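Local atomic coordinates of ethylbenzene dehydrogenase alpha-subunit (Aromatoleum aromaticum, PDB entry 2IVF), a protein that belongs to the molybdopterin oxidoreductase family and binds a molybdenum atom, two pterin guanosine dinucleotide cofactors and an iron/sulfur cluster. Residues A[229-233]-A[811-815]; A[805-809]-A[949-953]. All blocks are in the same frame, centred on the assembly; numbering follows the deposited sequence.

Contact 1: A[229-233]-A[811-815]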
ATOM      1  N   PHE A 229     -11.718  -6.534 -24.867  1.00 23.87           N
ATOM      2  CA  PHE A 229     -11.426  -7.723 -25.688  1.00 24.16           C
ATOM      3  C   PHE A 229     -12.530  -7.874 -26.699  1.00 23.50           C
ATOM      4  O   PHE A 229     -12.304  -8.167 -27.845  1.00 23.29           O
ATOM      5  CB  PHE A 229     -11.370  -8.956 -24.770  1.00 24.62           C
ATOM      6  CG  PHE A 229     -10.623 -10.131 -25.336  1.00 24.67           C
ATOM      7  CD1 PHE A 229      -9.338  -9.997 -25.828  1.00 28.79           C
ATOM      8  CD2 PHE A 229     -11.175 -11.385 -25.286  1.00 25.62           C
ATOM      9  CE1 PHE A 229      -8.663 -11.093 -26.324  1.00 26.25           C
ATOM     10  CE2 PHE A 229     -10.500 -12.516 -25.794  1.00 26.08           C
ATOM     11  CZ  PHE A 229      -9.237 -12.361 -26.280  1.00 27.67           C
ATOM     12  N   HIS A 230     -13.765  -7.673 -26.265  1.00 24.44           N
ATOM     13  CA  HIS A 230     -14.890  -7.916 -27.131  1.00 23.36           C
ATOM     14  C   HIS A 230     -15.209  -6.775 -28.102  1.00 22.42           C
ATOM     15  O   HIS A 230     -15.745  -7.022 -29.158  1.00 22.52           O
ATOM     16  CB  HIS A 230     -16.088  -8.351 -26.316  1.00 23.53           C
ATOM     17  CG  HIS A 230     -15.894  -9.721 -25.735  1.00 25.32           C
ATOM     18  ND1 HIS A 230     -16.666 -10.211 -24.715  1.00 24.54           N
ATOM     19  CD2 HIS A 230     -14.958 -10.681 -25.998  1.00 25.22           C
ATOM     20  CE1 HIS A 230     -16.242 -11.424 -24.387  1.00 28.42           C
ATOM     21  NE2 HIS A 230     -15.208 -11.736 -25.154  1.00 27.02           N
ATOM     22  N   THR A 231     -14.798  -5.575 -27.752  1.00 21.61           N
ATOM     23  CA  THR A 231     -15.019  -4.368 -28.575  1.00 22.36           C
ATOM     24  C   THR A 231     -13.917  -4.215 -29.614  1.00 22.13           C
ATOM     25  O   THR A 231     -14.189  -4.051 -30.819  1.00 22.91           O
ATOM     26  CB  THR A 231     -15.064  -3.129 -27.686  1.00 21.95           C
ATOM     27  OG1 THR A 231     -16.121  -3.276 -26.716  1.00 23.26           O
ATOM     28  CG2 THR A 231     -15.284  -1.855 -28.503  1.00 21.52           C
ATOM     29  N   PHE A 232     -12.672  -4.326 -29.156  1.00 22.09           N
ATOM     30  CA  PHE A 232     -11.510  -4.095 -29.993  1.00 21.50           C
ATOM     31  C   PHE A 232     -10.809  -5.381 -30.469  1.00 21.96           C
ATOM     32  O   PHE A 232      -9.922  -5.330 -31.346  1.00 22.02           O
ATOM     33  CB  PHE A 232     -10.514  -3.254 -29.228  1.00 21.45           C
ATOM     34  CG  PHE A 232     -11.091  -1.981 -28.652  1.00 21.34           C
ATOM     35  CD1 PHE A 232     -11.536  -0.964 -29.484  1.00 22.97           C
ATOM     36  CD2 PHE A 232     -11.150  -1.789 -27.273  1.00 23.01           C
ATOM     37  CE1 PHE A 232     -12.019   0.216 -28.956  1.00 18.87           C
ATOM     38  CE2 PHE A 232     -11.636  -0.595 -26.737  1.00 22.46           C
ATOM     39  CZ  PHE A 232     -12.071   0.390 -27.595  1.00 22.30           C
ATOM     40  N   GLY A 233     -11.165  -6.512 -29.877  1.00 21.77           N
ATOM     41  CA  GLY A 233     -10.528  -7.788 -30.233  1.00 21.90           C
ATOM     42  C   GLY A 233      -9.206  -7.913 -29.506  1.00 21.69           C
ATOM     43  O   GLY A 233      -8.486  -8.844 -29.749  1.00 23.37           O
ATOM     44  N   ARG A 811     -13.849  -3.737 -37.043  1.00 21.32           N
ATOM     45  CA  ARG A 811     -13.960  -2.441 -36.410  1.00 20.38           C
ATOM     46  C   ARG A 811     -14.131  -2.557 -34.914  1.00 20.86           C
ATOM     47  O   ARG A 811     -14.228  -3.652 -34.357  1.00 19.36           O
ATOM     48  CB  ARG A 811     -15.121  -1.676 -37.023  1.00 20.12           C
ATOM     49  CG  ARG A 811     -14.860  -1.326 -38.473  1.00 19.75           C
ATOM     50  CD  ARG A 811     -16.088  -1.426 -39.376  1.00 20.67           C
ATOM     51  NE  ARG A 811     -15.693  -0.815 -40.634  1.00 21.34           N
ATOM     52  CZ  ARG A 811     -14.967  -1.413 -41.576  1.00 21.59           C
ATOM     53  NH1 ARG A 811     -14.644  -2.696 -41.476  1.00 23.23           N
ATOM     54  NH2 ARG A 811     -14.615  -0.732 -42.654  1.00 20.91           N
ATOM     55  N   ALA A 812     -14.063  -1.407 -34.237  1.00 20.41           N
ATOM     56  CA  ALA A 812     -14.316  -1.372 -32.805  1.00 20.56           C
ATOM     57  C   ALA A 812     -15.818  -1.625 -32.735  1.00 20.95           C
ATOM     58  O   ALA A 812     -16.586  -0.842 -33.262  1.00 21.38           O
ATOM     59  CB  ALA A 812     -13.951  -0.061 -32.222  1.00 19.64           C
ATOM     60  N   GLN A 813     -16.198  -2.718 -32.100  1.00 19.63           N
ATOM     61  CA  GLN A 813     -17.470  -3.346 -32.369  1.00 20.82           C
ATOM     62  C   GLN A 813     -18.352  -3.341 -31.145  1.00 20.41           C
ATOM     63  O   GLN A 813     -18.077  -4.030 -30.192  1.00 19.67           O
ATOM     64  CB  GLN A 813     -17.243  -4.760 -32.828  1.00 20.47           C
ATOM     65  CG  GLN A 813     -18.509  -5.416 -33.253  1.00 20.48           C
ATOM     66  CD  GLN A 813     -18.309  -6.775 -33.834  1.00 21.89           C
ATOM     67  OE1 GLN A 813     -17.239  -7.071 -34.369  1.00 20.87           O
ATOM     68  NE2 GLN A 813     -19.344  -7.611 -33.761  1.00 21.24           N
ATOM     69  N   PHE A 814     -19.384  -2.506 -31.180  1.00 21.41           N
ATOM     70  CA  PHE A 814     -20.358  -2.418 -30.106  1.00 21.22           C
ATOM     71  C   PHE A 814     -21.549  -3.322 -30.215  1.00 21.56           C
ATOM     72  O   PHE A 814     -22.205  -3.538 -29.202  1.00 22.25           O
ATOM     73  CB  PHE A 814     -20.769  -0.985 -29.947  1.00 21.77           C
ATOM     74  CG  PHE A 814     -19.609  -0.133 -29.609  1.00 21.50           C
ATOM     75  CD1 PHE A 814     -19.144  -0.095 -28.317  1.00 20.98           C
ATOM     76  CD2 PHE A 814     -18.900   0.502 -30.591  1.00 21.29           C
ATOM     77  CE1 PHE A 814     -18.025   0.602 -27.990  1.00 24.01           C
ATOM     78  CE2 PHE A 814     -17.773   1.208 -30.264  1.00 22.95           C
ATOM     79  CZ  PHE A 814     -17.346   1.266 -28.951  1.00 23.91           C
ATOM     80  N   TYR A 815     -21.809  -3.845 -31.413  1.00 21.46           N
ATOM     81  CA  TYR A 815     -22.889  -4.809 -31.620  1.00 21.35           C
ATOM     82  C   TYR A 815     -22.344  -6.234 -31.751  1.00 21.45           C
ATOM     83  O   TYR A 815     -21.657  -6.549 -32.728  1.00 22.22           O
ATOM     84  CB  TYR A 815     -23.717  -4.373 -32.816  1.00 20.39           C
ATOM     85  CG  TYR A 815     -25.003  -5.131 -33.005  1.00 19.56           C
ATOM     86  CD1 TYR A 815     -26.004  -5.096 -32.046  1.00 18.55           C
ATOM     87  CD2 TYR A 815     -25.230  -5.863 -34.140  1.00 17.53           C
ATOM     88  CE1 TYR A 815     -27.204  -5.816 -32.225  1.00 19.18           C
ATOM     89  CE2 TYR A 815     -26.403  -6.570 -34.315  1.00 17.75           C
ATOM     90  CZ  TYR A 815     -27.390  -6.535 -33.370  1.00 17.87           C
ATOM     91  OH  TYR A 815     -28.580  -7.232 -33.569  1.00 17.95           O
TER
HETATM   92  O   HOH W   1     -18.689  -4.073 -27.577  1.00 21.05           O
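Thr231 and Gln813 join the C-terminal end of helix 226-232, in the molybdopterin oxidoreductase family region, to the loop that precedes helix 819-824; Gly233, with positive phi, is the first residue to leave helical geometry. The carbonyl oxygen of Thr231 accepts a hydrogen bond from Gln813 N (2.7 Å, 156° at the hydrogen), the donor lying somewhat off the carbonyl plane, and the CA of Ala812 approaches the same oxygen to 3.3 Å in a CA-H...O contact. In return, Thr231 CA directs its hydrogen at Gln813 O, 3.5 Å away.

The side chain of Thr231 divides at CB, which passes 4.0 Å from Gln813 O. Its OG1 turns back over the helix to bond Gly227 O, and accepts from a water that also donates to Gln813 O. The methyl branch, with CG2 anti to the backbone N, reaches across to the loop and lies over one face of the Phe814 ring (CG2 to centroid 4.1 Å), a CH-pi contact; the same methyl also sits above the centre of the Phe232 ring. Phe462 and Leu463 of helix 454-467 pack on Phe814. Ala812 CB meets the Phe232 ring obliquely, 3.8 Å from CD1.

Contact 2: A[805-809]-A[949-953]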
ATOM      1  N   PHE A 805      -9.293  -3.579 -36.877  1.00 21.48           N
ATOM      2  CA  PHE A 805      -9.273  -4.206 -35.582  1.00 21.39           C
ATOM      3  C   PHE A 805      -9.465  -5.688 -35.765  1.00 21.46           C
ATOM      4  O   PHE A 805     -10.151  -6.110 -36.705  1.00 20.76           O
ATOM      5  CB  PHE A 805     -10.427  -3.695 -34.728  1.00 21.90           C
ATOM      6  CG  PHE A 805     -10.260  -2.311 -34.263  1.00 21.85           C
ATOM      7  CD1 PHE A 805     -10.593  -1.241 -35.082  1.00 22.03           C
ATOM      8  CD2 PHE A 805      -9.769  -2.073 -33.006  1.00 21.09           C
ATOM      9  CE1 PHE A 805     -10.462   0.068 -34.613  1.00 22.23           C
ATOM     10  CE2 PHE A 805      -9.611  -0.793 -32.538  1.00 23.99           C
ATOM     11  CZ  PHE A 805      -9.966   0.278 -33.341  1.00 23.37           C
ATOM     12  N   PRO A 806      -8.852  -6.498 -34.875  1.00 21.89           N
ATOM     13  CA  PRO A 806      -9.035  -7.937 -35.019  1.00 21.91           C
ATOM     14  C   PRO A 806     -10.384  -8.436 -34.459  1.00 21.92           C
ATOM     15  O   PRO A 806     -10.432  -9.201 -33.473  1.00 22.63           O
ATOM     16  CB  PRO A 806      -7.833  -8.490 -34.274  1.00 21.27           C
ATOM     17  CG  PRO A 806      -7.666  -7.516 -33.124  1.00 22.61           C
ATOM     18  CD  PRO A 806      -7.930  -6.171 -33.755  1.00 22.36           C
ATOM     19  N   THR A 807     -11.466  -8.007 -35.104  1.00 21.24           N
ATOM     20  CA  THR A 807     -12.821  -8.312 -34.669  1.00 20.64           C
ATOM     21  C   THR A 807     -13.621  -8.866 -35.872  1.00 20.96           C
ATOM     22  O   THR A 807     -13.214  -8.713 -37.012  1.00 20.24           O
ATOM     23  CB  THR A 807     -13.580  -7.059 -34.155  1.00 21.01           C
ATOM     24  OG1 THR A 807     -13.659  -6.063 -35.179  1.00 20.12           O
ATOM     25  CG2 THR A 807     -12.988  -6.468 -32.917  1.00 18.80           C
ATOM     26  N   HIS A 808     -14.742  -9.520 -35.575  1.00 20.31           N
ATOM     27  CA  HIS A 808     -15.746  -9.928 -36.558  1.00 19.46           C
ATOM     28  C   HIS A 808     -15.976  -8.893 -37.683  1.00 19.30           C
ATOM     29  O   HIS A 808     -15.911  -9.235 -38.884  1.00 20.26           O
ATOM     30  CB  HIS A 808     -17.052 -10.179 -35.820  1.00 20.11           C
ATOM     31  CG  HIS A 808     -18.089 -10.891 -36.627  1.00 19.82           C
ATOM     32  ND1 HIS A 808     -17.924 -12.186 -37.079  1.00 21.71           N
ATOM     33  CD2 HIS A 808     -19.323 -10.501 -37.043  1.00 21.07           C
ATOM     34  CE1 HIS A 808     -19.005 -12.558 -37.747  1.00 22.38           C
ATOM     35  NE2 HIS A 808     -19.874 -11.557 -37.730  1.00 20.35           N
ATOM     36  N   THR A 809     -16.275  -7.668 -37.275  1.00 18.89           N
ATOM     37  CA  THR A 809     -16.580  -6.533 -38.170  1.00 19.27           C
ATOM     38  C   THR A 809     -15.366  -5.780 -38.696  1.00 19.20           C
ATOM     39  O   THR A 809     -15.512  -4.852 -39.527  1.00 18.58           O
ATOM     40  CB  THR A 809     -17.440  -5.484 -37.461  1.00 18.00           C
ATOM     41  OG1 THR A 809     -16.741  -4.964 -36.318  1.00 17.77           O
ATOM     42  CG2 THR A 809     -18.805  -6.067 -37.057  1.00 19.48           C
ATOM     43  N   TYR A 949     -16.956 -16.821 -32.893  1.00 24.05           N
ATOM     44  CA  TYR A 949     -16.939 -15.405 -33.203  1.00 23.79           C
ATOM     45  C   TYR A 949     -15.503 -14.926 -33.071  1.00 23.63           C
ATOM     46  O   TYR A 949     -14.827 -15.221 -32.096  1.00 25.12           O
ATOM     47  CB  TYR A 949     -17.792 -14.645 -32.193  1.00 23.71           C
ATOM     48  CG  TYR A 949     -18.541 -13.452 -32.696  1.00 22.19           C
ATOM     49  CD1 TYR A 949     -19.530 -13.603 -33.642  1.00 22.98           C
ATOM     50  CD2 TYR A 949     -18.304 -12.176 -32.167  1.00 23.90           C
ATOM     51  CE1 TYR A 949     -20.244 -12.550 -34.079  1.00 21.80           C
ATOM     52  CE2 TYR A 949     -19.036 -11.092 -32.594  1.00 23.61           C
ATOM     53  CZ  TYR A 949     -20.004 -11.296 -33.569  1.00 20.22           C
ATOM     54  OH  TYR A 949     -20.764 -10.295 -34.026  1.00 22.46           O
ATOM     55  N   GLU A 950     -15.055 -14.134 -34.019  1.00 23.33           N
ATOM     56  CA  GLU A 950     -13.653 -13.752 -34.061  1.00 23.38           C
ATOM     57  C   GLU A 950     -13.075 -13.367 -32.712  1.00 23.96           C
ATOM     58  O   GLU A 950     -12.044 -13.916 -32.271  1.00 24.80           O
ATOM     59  CB  GLU A 950     -13.465 -12.604 -35.050  1.00 23.02           C
ATOM     60  CG  GLU A 950     -12.010 -12.349 -35.285  1.00 24.06           C
ATOM     61  CD  GLU A 950     -11.660 -12.011 -36.702  1.00 27.40           C
ATOM     62  OE1 GLU A 950     -12.511 -12.169 -37.620  1.00 29.89           O
ATOM     63  OE2 GLU A 950     -10.497 -11.592 -36.885  1.00 29.38           O
ATOM     64  N   GLN A 951     -13.718 -12.424 -32.047  1.00 22.80           N
ATOM     65  CA  GLN A 951     -13.145 -11.878 -30.816  1.00 23.24           C
ATOM     66  C   GLN A 951     -13.524 -12.661 -29.556  1.00 23.50           C
ATOM     67  O   GLN A 951     -13.144 -12.290 -28.460  1.00 23.18           O
ATOM     68  CB  GLN A 951     -13.516 -10.418 -30.627  1.00 23.05           C
ATOM     69  CG  GLN A 951     -15.013 -10.099 -30.559  1.00 22.45           C
ATOM     70  CD  GLN A 951     -15.468  -9.469 -31.840  1.00 22.52           C
ATOM     71  OE1 GLN A 951     -15.319 -10.073 -32.904  1.00 19.92           O
ATOM     72  NE2 GLN A 951     -16.009  -8.258 -31.767  1.00 18.67           N
ATOM     73  N   PHE A 952     -14.305 -13.717 -29.720  1.00 23.83           N
ATOM     74  CA  PHE A 952     -14.631 -14.630 -28.624  1.00 23.89           C
ATOM     75  C   PHE A 952     -13.647 -15.784 -28.673  1.00 24.33           C
ATOM     76  O   PHE A 952     -13.778 -16.694 -29.499  1.00 25.40           O
ATOM     77  CB  PHE A 952     -16.073 -15.120 -28.741  1.00 24.80           C
ATOM     78  CG  PHE A 952     -17.131 -14.023 -28.582  1.00 24.41           C
ATOM     79  CD1 PHE A 952     -16.813 -12.741 -28.179  1.00 23.34           C
ATOM     80  CD2 PHE A 952     -18.465 -14.325 -28.816  1.00 26.00           C
ATOM     81  CE1 PHE A 952     -17.799 -11.772 -28.048  1.00 24.94           C
ATOM     82  CE2 PHE A 952     -19.458 -13.359 -28.700  1.00 25.10           C
ATOM     83  CZ  PHE A 952     -19.131 -12.093 -28.314  1.00 23.67           C
ATOM     84  N   ARG A 953     -12.646 -15.745 -27.804  1.00 24.90           N
ATOM     85  CA  ARG A 953     -11.524 -16.704 -27.875  1.00 24.62           C
ATOM     86  C   ARG A 953     -10.680 -16.699 -26.626  1.00 25.39           C
ATOM     87  O   ARG A 953     -10.778 -15.800 -25.793  1.00 25.65           O
ATOM     88  CB  ARG A 953     -10.623 -16.416 -29.063  1.00 24.67           C
ATOM     89  CG  ARG A 953      -9.929 -15.075 -29.008  1.00 24.06           C
ATOM     90  CD  ARG A 953      -9.555 -14.539 -30.425  1.00 24.79           C
ATOM     91  NE  ARG A 953      -9.463 -13.056 -30.465  1.00 23.57           N
ATOM     92  CZ  ARG A 953      -9.327 -12.349 -31.587  1.00 23.42           C
ATOM     93  NH1 ARG A 953      -9.274 -12.962 -32.749  1.00 27.96           N
ATOM     94  NH2 ARG A 953      -9.254 -11.027 -31.554  1.00 27.32           N
TER
HETATM   95  O   HOH W   2     -13.116 -10.340 -39.522  1.00 35.11           O
HETATM   96  O   HOH W   3     -10.845  -9.308 -37.783  1.00 40.45           O
HETATM   97  O   HOH W   4     -16.299 -14.158 -36.574  1.00 28.26           O
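Thr807 and His808 run in antiparallel sense past Gln951 and Glu950, with CA atoms 5.0 Å apart at the His808-Glu950 pair. The two loops meet at turns: an inverse gamma turn centred on Pro806 and a type I beta turn from Tyr949 to Phe952.

Gln951 bends at CG, and its amide reaches the other backbone: OE1 receives the N-H of His808 along an almost straight line (2.8 Å, 176°). The NE2 side of the amide lies against CB and CG2 of Thr807, while NE2 itself bonds Gln813 OE1.

The imidazole of His808, with CG anti to the backbone N (chi1 -167°), is laid on the phenol of Tyr949 in an offset stack, centroids 4.2 Å apart and planes inclined by 21°. Tyr949 CE1 sits over the centre of the imidazole, and His808 CB meets the phenol face as well. Tyr949 OH is held by Asp817. A water in the plane of the imidazole joins ND1 to Glu950 N.

The carboxylate of Glu950, salt-bridged through OE1 to Lys354, is linked by two waters to Thr807 O. The guanidinium of Arg953 has one face against Glu950 C and Gln951 CA, and its NH2 bonds Pro806 O at 2.9 Å. NH2 lies in the carbonyl plane of Pro806, whereas Pro806 O stands well out of the guanidinium plane.

In the fold
From the N terminus, the chain passes through helix 226-232 and, after the greater part of its length, enters the loop between helices 796-800 and 819-824. This loop supplies 805-809 to contact 2 and then 811-815 to contact 1, whose long closure ends there. Contact 2 closes only at 949-953, beyond five of the six strands of the sheet that runs from 843-846 to 969-975, so the two closures cross. Their centres are 7 Å apart, and the outer segments also meet directly: His230 O probably bonds Gln951 NE2, and Gly233 O probably bonds Arg953 NH2. The 805-815 loop thus ties the helix end to the segment leading to strand 969-975.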